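Local coordinates for protein TRAP dicarboxylate transporter-DctP subunit (Desulfovibrio salexigens, PDB 4N6D) that probably captures an organic acid, likely a carboxylate, in the periplasm as the solute-binding component of a TRAP transport system, at residues S116-S121 and Y269-V274; K134-F139 and P234-M239; E225-T230 and M289-D294. All coordinates share one frame; numbering follows the deposited sequence.

Contact 1 of 3, residues S116-S121 and Y269-V274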
loop_
_atom_site.group_PDB
_atom_site.type_symbol
_atom_site.label_atom_id
_atom_site.label_comp_id
_atom_site.label_asym_id
_atom_site.label_seq_id
_atom_site.Cartn_x
_atom_site.Cartn_y
_atom_site.Cartn_z
ATOM N N SER A 116 -4.686 9.131 -0.388
ATOM C CA SER A 116 -3.333 9.331 0.127
ATOM C C SER A 116 -2.900 8.115 0.916
ATOM O O SER A 116 -3.742 7.341 1.389
ATOM C CB SER A 116 -3.229 10.580 1.016
ATOM O OG SER A 116 -3.845 10.375 2.276
ATOM N N SER A 117 -1.585 7.963 1.053
ATOM C CA SER A 117 -0.997 6.912 1.871
ATOM C C SER A 117 -1.302 7.136 3.345
ATOM O O SER A 117 -1.567 6.185 4.079
ATOM C CB SER A 117 0.511 6.898 1.654
ATOM O OG SER A 117 1.127 5.888 2.461
ATOM N N THR A 118 -1.292 8.409 3.757
ATOM C CA THR A 118 -1.525 8.759 5.144
ATOM C C THR A 118 -2.898 8.302 5.604
ATOM O O THR A 118 -3.015 7.650 6.644
ATOM C CB THR A 118 -1.356 10.267 5.405
ATOM O OG1 THR A 118 -0.017 10.659 5.104
ATOM C CG2 THR A 118 -1.614 10.605 6.855
ATOM N N SER A 119 -3.939 8.634 4.834
ATOM C CA SER A 119 -5.280 8.303 5.236
ATOM C C SER A 119 -5.542 6.806 5.158
ATOM O O SER A 119 -6.202 6.247 6.010
ATOM C CB SER A 119 -6.327 9.062 4.412
ATOM O OG SER A 119 -6.163 8.792 3.036
ATOM N N ALA A 120 -5.000 6.153 4.139
ATOM C CA ALA A 120 -5.180 4.726 4.016
ATOM C C ALA A 120 -4.431 4.011 5.128
ATOM O O ALA A 120 -4.919 3.014 5.648
ATOM C CB ALA A 120 -4.704 4.247 2.655
ATOM N N SER A 121 -3.243 4.501 5.479
ATOM C CA SER A 121 -2.437 3.814 6.504
ATOM C C SER A 121 -3.139 3.887 7.858
ATOM O O SER A 121 -3.240 2.886 8.586
ATOM C CB SER A 121 -1.041 4.436 6.624
ATOM O OG SER A 121 -0.267 4.189 5.461
ATOM N N TYR A 269 5.471 9.820 5.218
ATOM C CA TYR A 269 6.712 9.691 4.475
ATOM C C TYR A 269 6.413 9.420 3.002
ATOM O O TYR A 269 6.983 10.052 2.097
ATOM C CB TYR A 269 7.601 8.566 5.039
ATOM C CG TYR A 269 8.665 8.209 4.056
ATOM C CD1 TYR A 269 9.829 8.966 3.958
ATOM C CD2 TYR A 269 8.483 7.162 3.170
ATOM C CE1 TYR A 269 10.797 8.674 3.014
ATOM C CE2 TYR A 269 9.449 6.859 2.220
ATOM C CZ TYR A 269 10.598 7.622 2.146
ATOM O OH TYR A 269 11.547 7.300 1.186
ATOM N N MET A 270 5.509 8.485 2.761
ATOM C CA MET A 270 5.159 8.078 1.413
ATOM C C MET A 270 4.482 9.206 0.649
ATOM O O MET A 270 4.832 9.466 -0.499
ATOM C CB MET A 270 4.243 6.846 1.477
ATOM C CG MET A 270 3.908 6.251 0.134
ATOM S SD MET A 270 5.386 5.499 -0.626
ATOM C CE MET A 270 5.565 6.566 -2.027
ATOM N N ASP A 271 3.522 9.894 1.266
ATOM C CA ASP A 271 2.903 11.042 0.599
ATOM C C ASP A 271 3.908 12.137 0.280
ATOM O O ASP A 271 3.829 12.770 -0.764
ATOM C CB ASP A 271 1.740 11.596 1.427
ATOM C CG ASP A 271 0.535 10.662 1.420
ATOM O OD1 ASP A 271 0.350 9.965 0.396
ATOM O OD2 ASP A 271 -0.235 10.658 2.405
ATOM N N GLU A 272 4.858 12.390 1.171
ATOM C CA GLU A 272 5.874 13.407 0.882
ATOM C C GLU A 272 6.822 12.938 -0.224
ATOM O O GLU A 272 7.266 13.722 -1.058
ATOM C CB GLU A 272 6.632 13.750 2.163
ATOM C CG GLU A 272 7.767 14.771 1.990
ATOM C CD GLU A 272 7.301 16.151 1.556
ATOM O OE1 GLU A 272 6.130 16.527 1.818
ATOM O OE2 GLU A 272 8.128 16.870 0.950
ATOM N N HIS A 273 7.108 11.646 -0.235
ATOM C CA HIS A 273 7.954 11.045 -1.257
ATOM C C HIS A 273 7.290 11.150 -2.634
ATOM O O HIS A 273 7.970 11.414 -3.642
ATOM C CB HIS A 273 8.238 9.592 -0.876
ATOM C CG HIS A 273 9.199 8.902 -1.783
ATOM N ND1 HIS A 273 10.521 9.280 -1.891
ATOM C CD2 HIS A 273 9.034 7.858 -2.630
ATOM C CE1 HIS A 273 11.125 8.501 -2.768
ATOM N NE2 HIS A 273 10.243 7.635 -3.239
ATOM N N VAL A 274 5.970 10.953 -2.686
ATOM C CA VAL A 274 5.217 11.201 -3.914
ATOM C C VAL A 274 5.285 12.661 -4.298
ATOM O O VAL A 274 5.526 12.984 -5.462
ATOM C CB VAL A 274 3.739 10.746 -3.787
ATOM C CG1 VAL A 274 2.872 11.335 -4.874
ATOM C CG2 VAL A 274 3.681 9.258 -3.860
#
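Two groups of Thr118 grip one carboxylate oxygen: Asp271 OD2 accepts from Thr118 OG1 at 2.7 Å and from Thr118 N at 2.8 Å. Both donors reach the oxygen from the same face of the carboxylate, the amide from 36° above its plane, the hydroxyl lower and on the anti side. The other oxygen, Asp271 OD1, receives Ser117 N on its syn lone pair over 2.9 Å, so three bonds fix the rotation of the group. Asp271 CG stands opposite the carbonyl carbon (chi1 -71°), which carries the carboxylate across to the start of helix 117-131. Beside it, Ser117 OG lies against Met270 CB at 3.4 Å, while its own polar partner is Ala146 O of strand 139-146. Ser116 CB also borders the carboxylate, 3.3 Å from Asp271 OD2. The two helix segments run nearly antiparallel, their axes 9.2 Å apart. A negative group set at the first amides of a helix would be expected to interact well with the helix dipole. Ser116 holds the N-cap position, yet the next two amides go to an aspartate of the long helix 249-285: a carboxylate from a distant helix of the same chain receiving the first amides of a helix N-terminus.

Contact 2 of 3, residues K134-F139 and P234-M239. With I3C (5-amino-2,4,6-triiodobenzene-1,3-dicarboxylic acid), chain C.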
loop_
_atom_site.group_PDB
_atom_site.type_symbol
_atom_site.label_atom_id
_atom_site.label_comp_id
_atom_site.label_asym_id
_atom_site.label_seq_id
_atom_site.Cartn_x
_atom_site.Cartn_y
_atom_site.Cartn_z
ATOM N N LYS A 134 -8.790 -12.679 13.188
ATOM C CA LYS A 134 -8.064 -13.887 13.531
ATOM C C LYS A 134 -7.000 -14.257 12.507
ATOM O O LYS A 134 -6.128 -15.105 12.788
ATOM C CB LYS A 134 -9.034 -15.041 13.734
ATOM C CG LYS A 134 -10.006 -15.240 12.611
ATOM C CD LYS A 134 -11.088 -16.236 13.017
ATOM C CE LYS A 134 -10.792 -17.606 12.461
ATOM N NZ LYS A 134 -10.891 -17.634 10.979
ATOM N N GLU A 135 -7.048 -13.638 11.326
ATOM C CA GLU A 135 -5.998 -13.860 10.336
ATOM C C GLU A 135 -4.612 -13.521 10.881
ATOM O O GLU A 135 -3.578 -14.020 10.374
ATOM C CB GLU A 135 -6.265 -13.068 9.051
ATOM C CG GLU A 135 -6.316 -11.574 9.223
ATOM C CD GLU A 135 -7.283 -10.893 8.252
ATOM O OE1 GLU A 135 -8.336 -11.486 7.945
ATOM O OE2 GLU A 135 -6.972 -9.772 7.810
ATOM N N PHE A 136 -4.566 -12.689 11.915
ATOM C CA PHE A 136 -3.280 -12.315 12.520
ATOM C C PHE A 136 -3.023 -12.963 13.870
ATOM O O PHE A 136 -2.091 -12.584 14.569
ATOM C CB PHE A 136 -3.160 -10.793 12.664
ATOM C CG PHE A 136 -2.977 -10.075 11.361
ATOM C CD1 PHE A 136 -1.809 -10.221 10.649
ATOM C CD2 PHE A 136 -3.968 -9.248 10.857
ATOM C CE1 PHE A 136 -1.627 -9.552 9.444
ATOM C CE2 PHE A 136 -3.783 -8.580 9.633
ATOM C CZ PHE A 136 -2.623 -8.745 8.950
ATOM N N LYS A 137 -3.823 -13.951 14.233
ATOM C CA LYS A 137 -3.785 -14.490 15.590
ATOM C C LYS A 137 -2.454 -15.121 15.995
ATOM O O LYS A 137 -2.151 -15.212 17.191
ATOM C CB LYS A 137 -4.901 -15.522 15.787
ATOM C CG LYS A 137 -4.618 -16.862 15.107
ATOM C CD LYS A 137 -5.675 -17.907 15.440
ATOM C CE LYS A 137 -5.049 -19.208 15.920
ATOM N NZ LYS A 137 -5.642 -20.397 15.221
ATOM N N ARG A 138 -1.651 -15.534 15.021
ATOM C CA ARG A 138 -0.370 -16.180 15.306
ATOM C C ARG A 138 0.741 -15.189 15.607
ATOM O O ARG A 138 1.830 -15.591 16.028
ATOM C CB ARG A 138 0.053 -17.023 14.123
ATOM C CG ARG A 138 -0.952 -18.097 13.797
ATOM C CD ARG A 138 -0.426 -19.455 14.089
ATOM N NE ARG A 138 -1.345 -20.465 13.574
ATOM C CZ ARG A 138 -2.066 -21.293 14.316
ATOM N NH1 ARG A 138 -2.867 -22.172 13.721
ATOM N NH2 ARG A 138 -1.985 -21.254 15.641
ATOM N N PHE A 139 0.472 -13.908 15.373
ATOM C CA PHE A 139 1.509 -12.875 15.455
ATOM C C PHE A 139 1.135 -11.739 16.381
ATOM O O PHE A 139 -0.044 -11.528 16.672
ATOM C CB PHE A 139 1.737 -12.258 14.076
ATOM C CG PHE A 139 2.052 -13.251 13.020
ATOM C CD1 PHE A 139 3.285 -13.880 12.989
ATOM C CD2 PHE A 139 1.128 -13.557 12.049
ATOM C CE1 PHE A 139 3.583 -14.810 11.996
ATOM C CE2 PHE A 139 1.411 -14.498 11.072
ATOM C CZ PHE A 139 2.628 -15.118 11.042
ATOM N N PRO A 234 -2.045 -2.698 1.006
ATOM C CA PRO A 234 -1.841 -2.733 2.452
ATOM C C PRO A 234 -0.718 -3.693 2.885
ATOM O O PRO A 234 -0.496 -4.753 2.278
ATOM C CB PRO A 234 -3.178 -3.245 2.974
ATOM C CG PRO A 234 -3.661 -4.169 1.888
ATOM C CD PRO A 234 -3.162 -3.572 0.596
ATOM N N PHE A 235 -0.052 -3.305 3.969
ATOM C CA PHE A 235 1.066 -4.064 4.528
ATOM C C PHE A 235 0.858 -4.242 6.020
ATOM O O PHE A 235 0.252 -3.387 6.671
ATOM C CB PHE A 235 2.375 -3.278 4.367
ATOM C CG PHE A 235 2.832 -3.102 2.944
ATOM C CD1 PHE A 235 2.259 -2.141 2.117
ATOM C CD2 PHE A 235 3.852 -3.874 2.440
ATOM C CE1 PHE A 235 2.678 -1.982 0.828
ATOM C CE2 PHE A 235 4.289 -3.711 1.137
ATOM C CZ PHE A 235 3.690 -2.760 0.331
ATOM N N ALA A 236 1.391 -5.337 6.556
ATOM C CA ALA A 236 1.460 -5.544 7.989
ATOM C C ALA A 236 2.885 -5.843 8.409
ATOM O O ALA A 236 3.612 -6.549 7.705
ATOM C CB ALA A 236 0.545 -6.699 8.412
ATOM N N ILE A 237 3.281 -5.285 9.544
ATOM C CA ILE A 237 4.532 -5.675 10.198
ATOM C C ILE A 237 4.185 -6.638 11.325
ATOM O O ILE A 237 3.444 -6.300 12.260
ATOM C CB ILE A 237 5.298 -4.467 10.732
ATOM C CG1 ILE A 237 5.557 -3.433 9.611
ATOM C CG2 ILE A 237 6.595 -4.932 11.406
ATOM C CD1 ILE A 237 6.267 -4.003 8.371
ATOM N N ILE A 238 4.677 -7.867 11.199
ATOM C CA ILE A 238 4.323 -8.941 12.127
ATOM C C ILE A 238 5.532 -9.376 12.937
ATOM O O ILE A 238 6.659 -9.342 12.443
ATOM C CB ILE A 238 3.716 -10.184 11.379
ATOM C CG1 ILE A 238 4.629 -10.685 10.252
ATOM C CG2 ILE A 238 2.319 -9.855 10.833
ATOM C CD1 ILE A 238 4.257 -12.088 9.708
ATOM N N MET A 239 5.273 -9.798 14.176
ATOM C CA MET A 239 6.325 -10.277 15.052
ATOM C C MET A 239 5.979 -11.670 15.572
ATOM O O MET A 239 4.823 -11.965 15.891
ATOM C CB MET A 239 6.498 -9.295 16.211
ATOM C CG MET A 239 7.560 -9.725 17.207
ATOM S SD MET A 239 7.933 -8.438 18.408
ATOM C CE MET A 239 9.507 -8.998 19.015
HETATM I I3 I3C C . 0.207 -25.702 18.498
HETATM I I2 I3C C . 0.903 -23.251 12.987
HETATM I I1 I3C C . 5.575 -25.660 15.846
HETATM O O8 I3C C . 3.238 -27.451 18.048
HETATM O O9 I3C C . 3.902 -25.533 18.903
HETATM C C10 I3C C . 3.861 -24.215 13.575
HETATM N N13 I3C C . -0.573 -24.206 15.703
HETATM C C1 I3C C . 2.725 -25.492 16.848
HETATM C C6 I3C C . 1.379 -25.181 16.827
HETATM C C5 I3C C . 0.813 -24.538 15.739
HETATM C C4 I3C C . 1.637 -24.235 14.681
HETATM C C3 I3C C . 2.980 -24.544 14.713
HETATM C C2 I3C C . 3.532 -25.182 15.789
HETATM C C7 I3C C . 3.324 -26.193 18.003
HETATM O O11 I3C C . 4.491 -23.126 13.532
HETATM O O12 I3C C . 3.970 -25.065 12.660
#
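Phe139 turns its ring across the end of Ile238, and these two residues have the largest buried areas in the contact. At the root of the phenylalanine, Phe139 CB lies 3.6 Å from Met239 O and also near Ile238 CB. Next along the side chain, CG rests against Ile238 CB and the CG2 branch. Of the ring atoms that follow, Phe139 CD1 lies near both Met239 O, which sits at the ring edge in its plane, and Ile238 CD1, and Phe139 CD2 meets Ile238 CG2 and CD1. Farther out, Phe139 CE1 comes to 3.6 Å from Ile238 CD1, with CZ and CE2 close behind. That methyl sits over the middle of the ring in a CH-pi contact, 13° off the normal. Ile238 CG1 lies between its backbone N and carbonyl carbon (chi1 54°); with the extended second torsion, this puts CD1 over the ring. On the ring's opposite face lies Arg138 CB.

The second aromatic, Phe136, crosses Ile238 at about a right angle: Phe136 CE1 touches Ala236 CB at 3.7 Å, and Phe136 CD1 lies 4.1 Å from Ile238 CG2. A type I turn from Phe136 to Phe139 brings both rings to the strand. Arg138, within that turn, lays one face of its guanidinium against the bound triiodobenzene compound, with Arg138 NH2 3.3 Å from I3C N13. Around this apolar layer, Phe139 also packs on Val83 and Met84 of helix 79-85, Ile238 on Leu80 of the same helix, and Phe136 on Val141 of strand 139-146, the strand that pairs with 234-240 at the sheet's edge.

Contact 3 of 3, residues E225-T230 and M289-D294; sequences ETETNT and MIKMSD
Glu227 and Lys291 lie side by side and point the same way, their charged ends joined by a long salt bridge of 4.0 Å from Glu227 OE1 to Lys291 NZ. Glu227 CG is anti to the backbone N (chi1 -162°) and the chain is extended beyond it, which carries the carboxylate out alongside the lysine. A water accepts from Lys291 NZ and makes a weak bond to Glu227 OE1, supplementing the loose ion pair.

Thr228 and Met292 also run alongside each other, Met292 CE reaching Thr228 CG2 at 3.5 Å, whereas Thr226 meets the same methionine at about a right angle, its CG2 lying 3.9 Å from CE. Thr226 crosses Ile290 at a slant, OG1 lying near Ile290 CB, although the hydroxyl's polar partner is Val158 O. Glu225 and Met289 lie on the other face of the sheet and also pass at a slant: the methionine chain is bent at its second and third torsions, and SD comes to 3.9 Å from Glu225 CG.

Between these faces the backbones pair. Ile290 N donates to Glu225 O at 2.8 Å, and Glu227 N to Ile290 O at 2.9 Å, the latter nearly in line with the carbonyl. Farther along, a second water spans Glu227 O and Met292 N as the chains separate. This is parallel beta pairing of strands 224-226 and 288-290, the latter an outermost strand of a mixed four-stranded sheet in the periplasmic binding protein fold.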
loop_
_atom_site.group_PDB
_atom_site.type_symbol
_atom_site.label_atom_id
_atom_site.label_comp_id
_atom_site.label_asym_id
_atom_site.label_seq_id
_atom_site.Cartn_x
_atom_site.Cartn_y
_atom_site.Cartn_z
ATOM N N GLU A 225 -0.015 12.303 -16.307
ATOM C CA GLU A 225 -0.283 11.532 -15.114
ATOM C C GLU A 225 -1.746 11.753 -14.744
ATOM O O GLU A 225 -2.137 12.863 -14.338
ATOM C CB GLU A 225 0.624 11.991 -13.974
ATOM C CG GLU A 225 1.982 12.567 -14.402
ATOM C CD GLU A 225 2.839 11.615 -15.238
ATOM O OE1 GLU A 225 2.506 10.413 -15.330
ATOM O OE2 GLU A 225 3.860 12.085 -15.824
ATOM N N THR A 226 -2.551 10.706 -14.877
ATOM C CA THR A 226 -3.980 10.813 -14.566
ATOM C C THR A 226 -4.268 10.259 -13.180
ATOM O O THR A 226 -4.071 9.071 -12.924
ATOM C CB THR A 226 -4.805 10.091 -15.632
ATOM O OG1 THR A 226 -4.537 10.711 -16.901
ATOM C CG2 THR A 226 -6.298 10.194 -15.321
ATOM N N GLU A 227 -4.714 11.130 -12.286
ATOM C CA GLU A 227 -4.914 10.767 -10.891
ATOM C C GLU A 227 -6.292 10.146 -10.696
ATOM O O GLU A 227 -7.308 10.819 -10.507
ATOM C CB GLU A 227 -4.716 11.969 -9.965
ATOM C CG GLU A 227 -4.485 11.555 -8.502
ATOM C CD GLU A 227 -4.147 12.716 -7.578
ATOM O OE1 GLU A 227 -4.712 13.815 -7.792
ATOM O OE2 GLU A 227 -3.305 12.526 -6.654
ATOM N N THR A 228 -6.319 8.834 -10.795
ATOM C CA THR A 228 -7.533 8.055 -10.605
ATOM C C THR A 228 -7.719 7.618 -9.148
ATOM O O THR A 228 -8.832 7.243 -8.754
ATOM C CB THR A 228 -7.490 6.786 -11.452
ATOM O OG1 THR A 228 -6.291 6.059 -11.146
ATOM C CG2 THR A 228 -7.523 7.112 -12.930
ATOM N N ASN A 229 -6.648 7.656 -8.357
ATOM C CA ASN A 229 -6.700 7.228 -6.953
ATOM C C ASN A 229 -7.404 5.882 -6.811
ATOM O O ASN A 229 -8.350 5.710 -6.029
ATOM C CB ASN A 229 -7.376 8.295 -6.068
ATOM C CG ASN A 229 -6.416 9.400 -5.664
ATOM O OD1 ASN A 229 -5.251 9.132 -5.368
ATOM N ND2 ASN A 229 -6.881 10.646 -5.696
ATOM N N THR A 230 -6.895 4.905 -7.543
ATOM C CA THR A 230 -7.663 3.680 -7.737
ATOM C C THR A 230 -7.727 2.783 -6.500
ATOM O O THR A 230 -8.804 2.427 -6.039
ATOM C CB THR A 230 -7.153 2.934 -8.968
ATOM O OG1 THR A 230 -7.414 3.744 -10.114
ATOM C CG2 THR A 230 -7.874 1.619 -9.124
ATOM N N MET A 289 -0.498 16.957 -14.646
ATOM C CA MET A 289 -1.430 16.210 -13.806
ATOM C C MET A 289 -2.840 16.367 -14.344
ATOM O O MET A 289 -3.303 17.471 -14.593
ATOM C CB MET A 289 -1.376 16.710 -12.367
ATOM C CG MET A 289 0.011 16.796 -11.776
ATOM S SD MET A 289 0.901 15.230 -11.751
ATOM C CE MET A 289 -0.217 14.202 -10.766
ATOM N N ILE A 290 -3.524 15.244 -14.506
ATOM C CA ILE A 290 -4.859 15.223 -15.081
ATOM C C ILE A 290 -5.864 14.563 -14.134
ATOM O O ILE A 290 -5.535 13.592 -13.464
ATOM C CB ILE A 290 -4.848 14.430 -16.392
ATOM C CG1 ILE A 290 -3.900 15.093 -17.390
ATOM C CG2 ILE A 290 -6.269 14.348 -16.961
ATOM C CD1 ILE A 290 -3.630 14.258 -18.627
ATOM N N LYS A 291 -7.074 15.120 -14.067
ATOM C CA LYS A 291 -8.197 14.465 -13.404
ATOM C C LYS A 291 -9.291 14.216 -14.416
ATOM O O LYS A 291 -9.585 15.071 -15.246
ATOM C CB LYS A 291 -8.758 15.333 -12.275
ATOM C CG LYS A 291 -7.836 15.496 -11.079
ATOM C CD LYS A 291 -8.481 16.399 -10.016
ATOM C CE LYS A 291 -7.616 16.582 -8.766
ATOM N NZ LYS A 291 -6.318 17.242 -9.046
ATOM N N MET A 292 -9.897 13.040 -14.355
ATOM C CA MET A 292 -11.058 12.769 -15.199
ATOM C C MET A 292 -12.310 13.425 -14.621
ATOM O O MET A 292 -12.343 13.815 -13.452
ATOM C CB MET A 292 -11.262 11.263 -15.353
ATOM C CG MET A 292 -10.107 10.571 -16.111
ATOM S SD MET A 292 -10.629 8.927 -16.635
ATOM C CE MET A 292 -9.450 7.943 -15.756
ATOM N N SER A 293 -13.349 13.546 -15.442
ATOM C CA SER A 293 -14.596 14.164 -15.000
ATOM C C SER A 293 -15.268 13.359 -13.909
ATOM O O SER A 293 -15.022 12.170 -13.756
ATOM C CB SER A 293 -15.566 14.272 -16.167
ATOM O OG SER A 293 -15.973 12.976 -16.563
ATOM N N ASP A 294 -16.157 14.004 -13.166
ATOM C CA ASP A 294 -16.901 13.317 -12.138
ATOM C C ASP A 294 -17.705 12.181 -12.755
ATOM O O ASP A 294 -17.839 11.113 -12.165
ATOM C CB ASP A 294 -17.850 14.288 -11.428
ATOM C CG ASP A 294 -17.117 15.314 -10.569
ATOM O OD1 ASP A 294 -15.917 15.119 -10.276
ATOM O OD2 ASP A 294 -17.755 16.313 -10.166
HETATM O O HOH W 1 -9.266 10.943 -12.401
HETATM O O HOH W 2 -4.672 15.532 -10.693
#

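How the contacts relate
Along the chain, contact 2 is nested within the loop closed by contact 1, whereas contact 3 alternates with both. Contacts 2 and 3 belong to different mixed sheets, lie on opposite sides of the chain's centre and have centres about 33 Å apart, yet residues 225-230 and 234-239 are separated by only a few residues, so the chain passes directly from one sheet to the other. Contact 1 is about 21 Å from contact 2 and 17 Å from contact 3, centre to centre. Its helix 249-285 leads into strand 288-290 of contact 3, and its helix 117-131 leads into the loop of contact 2. These crossings are consistent with the two-lobed build of periplasmic binding proteins.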